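Local structure of putative cytochrome P450 hydroxylase (Chondromyces apiculatus DSM 436, 6GMF) at residues 229-232 against 233-237. The protein is a heme-thiolate cytochrome P450 that acts as a terpene monooxygenase, probably inserting one oxygen atom of dioxygen into its substrates. Residues are numbered along the deposited sequence; the frame is centred on the assembly and turned at random.
With HEM (protoporphyrin IX containing Fe), chain B.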
# COMPACT_ATOMS: atom_id res chain seq x y z
N THR A 229 7.86 -4.98 8.44
CA THR A 229 7.58 -4.55 7.03
C THR A 229 6.11 -4.79 6.70
O THR A 229 5.50 -3.98 6.00
CB THR A 229 8.52 -5.23 6.02
OG1 THR A 229 9.81 -4.69 6.30
CG2 THR A 229 8.16 -4.97 4.58
N LEU A 230 5.54 -5.90 7.16
CA LEU A 230 4.16 -6.22 6.80
C LEU A 230 3.20 -5.14 7.33
O LEU A 230 2.23 -4.79 6.63
CB LEU A 230 3.77 -7.61 7.33
CG LEU A 230 4.50 -8.78 6.68
CD1 LEU A 230 4.13 -10.08 7.37
CD2 LEU A 230 4.19 -8.91 5.19
N LEU A 231 3.48 -4.57 8.52
CA LEU A 231 2.62 -3.50 9.02
C LEU A 231 2.78 -2.28 8.13
O LEU A 231 1.79 -1.70 7.66
CB LEU A 231 2.98 -3.06 10.45
CG LEU A 231 2.29 -3.81 11.57
CD1 LEU A 231 2.69 -5.29 11.52
CD2 LEU A 231 2.67 -3.17 12.90
N ILE A 232 4.03 -1.85 7.96
CA ILE A 232 4.27 -0.61 7.29
C ILE A 232 3.81 -0.69 5.83
O ILE A 232 3.18 0.23 5.33
CB ILE A 232 5.75 -0.20 7.38
CG1 ILE A 232 6.16 0.12 8.82
CG2 ILE A 232 6.02 0.97 6.45
CD1 ILE A 232 7.64 0.19 9.01
N ALA A 233 4.13 -1.81 5.17
CA ALA A 233 3.88 -2.00 3.75
C ALA A 233 2.38 -2.20 3.49
O ALA A 233 1.90 -1.82 2.40
CB ALA A 233 4.67 -3.19 3.22
N GLY A 234 1.68 -2.77 4.48
CA GLY A 234 0.35 -3.35 4.23
C GLY A 234 -0.81 -2.53 4.76
O GLY A 234 -1.92 -2.61 4.26
N ASN A 235 -0.61 -1.86 5.89
CA ASN A 235 -1.73 -1.26 6.58
C ASN A 235 -2.22 -0.02 5.82
O ASN A 235 -3.35 0.02 5.36
CB ASN A 235 -1.40 -0.93 8.02
CG ASN A 235 -1.25 -2.11 8.96
OD1 ASN A 235 -1.66 -3.22 8.64
ND2 ASN A 235 -0.72 -1.80 10.14
N GLU A 236 -1.39 1.02 5.72
CA GLU A 236 -1.81 2.29 5.17
C GLU A 236 -2.21 2.13 3.69
O GLU A 236 -3.15 2.74 3.22
CB GLU A 236 -0.67 3.30 5.34
CG GLU A 236 -1.07 4.73 5.12
CD GLU A 236 0.05 5.77 5.20
OE1 GLU A 236 1.20 5.41 5.50
OE2 GLU A 236 -0.28 6.95 4.94
N THR A 237 -1.48 1.30 2.95
CA THR A 237 -1.80 1.12 1.53
C THR A 237 -3.16 0.43 1.34
O THR A 237 -3.93 0.84 0.49
CB THR A 237 -0.73 0.29 0.85
OG1 THR A 237 -0.59 -0.87 1.66
CG2 THR A 237 0.54 1.10 0.68
CHA HEM B . 6.08 -3.95 -2.20
CHB HEM B . 2.23 -1.47 -3.32
CHC HEM B . -0.21 -3.88 0.10
CHD HEM B . 3.75 -6.08 1.47
C1A HEM B . 5.22 -3.09 -2.84
C2A HEM B . 5.61 -2.35 -3.99
C3A HEM B . 4.51 -1.62 -4.29
C4A HEM B . 3.49 -1.96 -3.36
CMA HEM B . 4.33 -0.57 -5.36
CAA HEM B . 6.92 -2.33 -4.72
CBA HEM B . 7.99 -1.43 -4.04
CGA HEM B . 9.26 -1.30 -4.85
O1A HEM B . 9.33 -1.79 -6.01
O2A HEM B . 10.16 -0.58 -4.31
C1B HEM B . 1.19 -1.89 -2.47
C2B HEM B . -0.18 -1.44 -2.54
C3B HEM B . -0.88 -2.09 -1.58
C4B HEM B . 0.07 -2.99 -0.92
CMB HEM B . -0.62 -0.42 -3.50
CAB HEM B . -2.36 -2.06 -1.23
CBB HEM B . -3.21 -1.65 -2.10
C1C HEM B . 0.60 -4.74 0.76
C2C HEM B . 0.18 -5.59 1.84
C3C HEM B . 1.36 -6.21 2.20
C4C HEM B . 2.42 -5.71 1.42
CMC HEM B . -1.23 -5.86 2.27
CAC HEM B . 1.59 -7.23 3.22
CBC HEM B . 0.74 -7.58 4.15
C1D HEM B . 4.70 -5.64 0.59
C2D HEM B . 6.13 -6.07 0.68
C3D HEM B . 6.77 -5.49 -0.35
C4D HEM B . 5.76 -4.71 -1.07
CMD HEM B . 6.62 -7.01 1.77
CAD HEM B . 8.24 -5.62 -0.67
CBD HEM B . 8.60 -6.69 -1.71
CGD HEM B . 10.07 -6.69 -2.08
O1D HEM B . 10.51 -7.73 -2.60
O2D HEM B . 10.78 -5.67 -1.88
NA HEM B . 3.91 -2.85 -2.46
NB HEM B . 1.25 -2.80 -1.51
NC HEM B . 1.96 -4.78 0.54
ND HEM B . 4.57 -4.76 -0.46
FE HEM B . 2.93 -3.89 -1.05
O HOH W 1 -0.72 -5.13 6.80
O HOH W 2 1.16 1.16 7.34
O HOH W 3 2.50 3.12 6.52
O HOH W 4 3.53 -2.16 0.26
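The long distal helix 220-251 of this cytochrome P450 is kinked within Ala233-Thr237, the A-G-N-E-T motif that forms the oxygen-binding groove above the heme. Ordinary helical bonds lead into the kink: Ala233 N gives a nearly straight bond to Thr229 O (2.7 Å), and Asn235 N reaches Leu231 O. Between them Gly234 N is held only weakly, shared by Leu230 O and Leu231 O. Beyond it the turn opens, and water takes over: water 2 accepts from Glu236 N (3.0 Å), whose bond to the preceding turn is absent, and can donate to Leu231 O. Ala233 O turns aside from the helical pattern and receives two bonds, from Thr237 OG1 (2.8 Å) and from water 4, the sixth ligand of the heme iron. The Thr237 hydroxyl stands between its backbone N and carbonyl carbon (chi1 51°), which aims it back at Ala233 O while CB lies over heme C3B (3.4 Å). Gly234 brings its CA within 3.3 Å of heme C2C, and Ala233 CB sits over the CHD bridge. On the side away from the porphyrin, Asn235 ND2 is 3.9 Å from Leu231 CG, and water 1 lies between Asn235 OD1 (2.8 Å) and Leu230 O. Cys343 binds the iron as axial ligand, while helix 153-163 packs on Leu231 and Asn235 and helix 136-145 on Leu230 and Asn235.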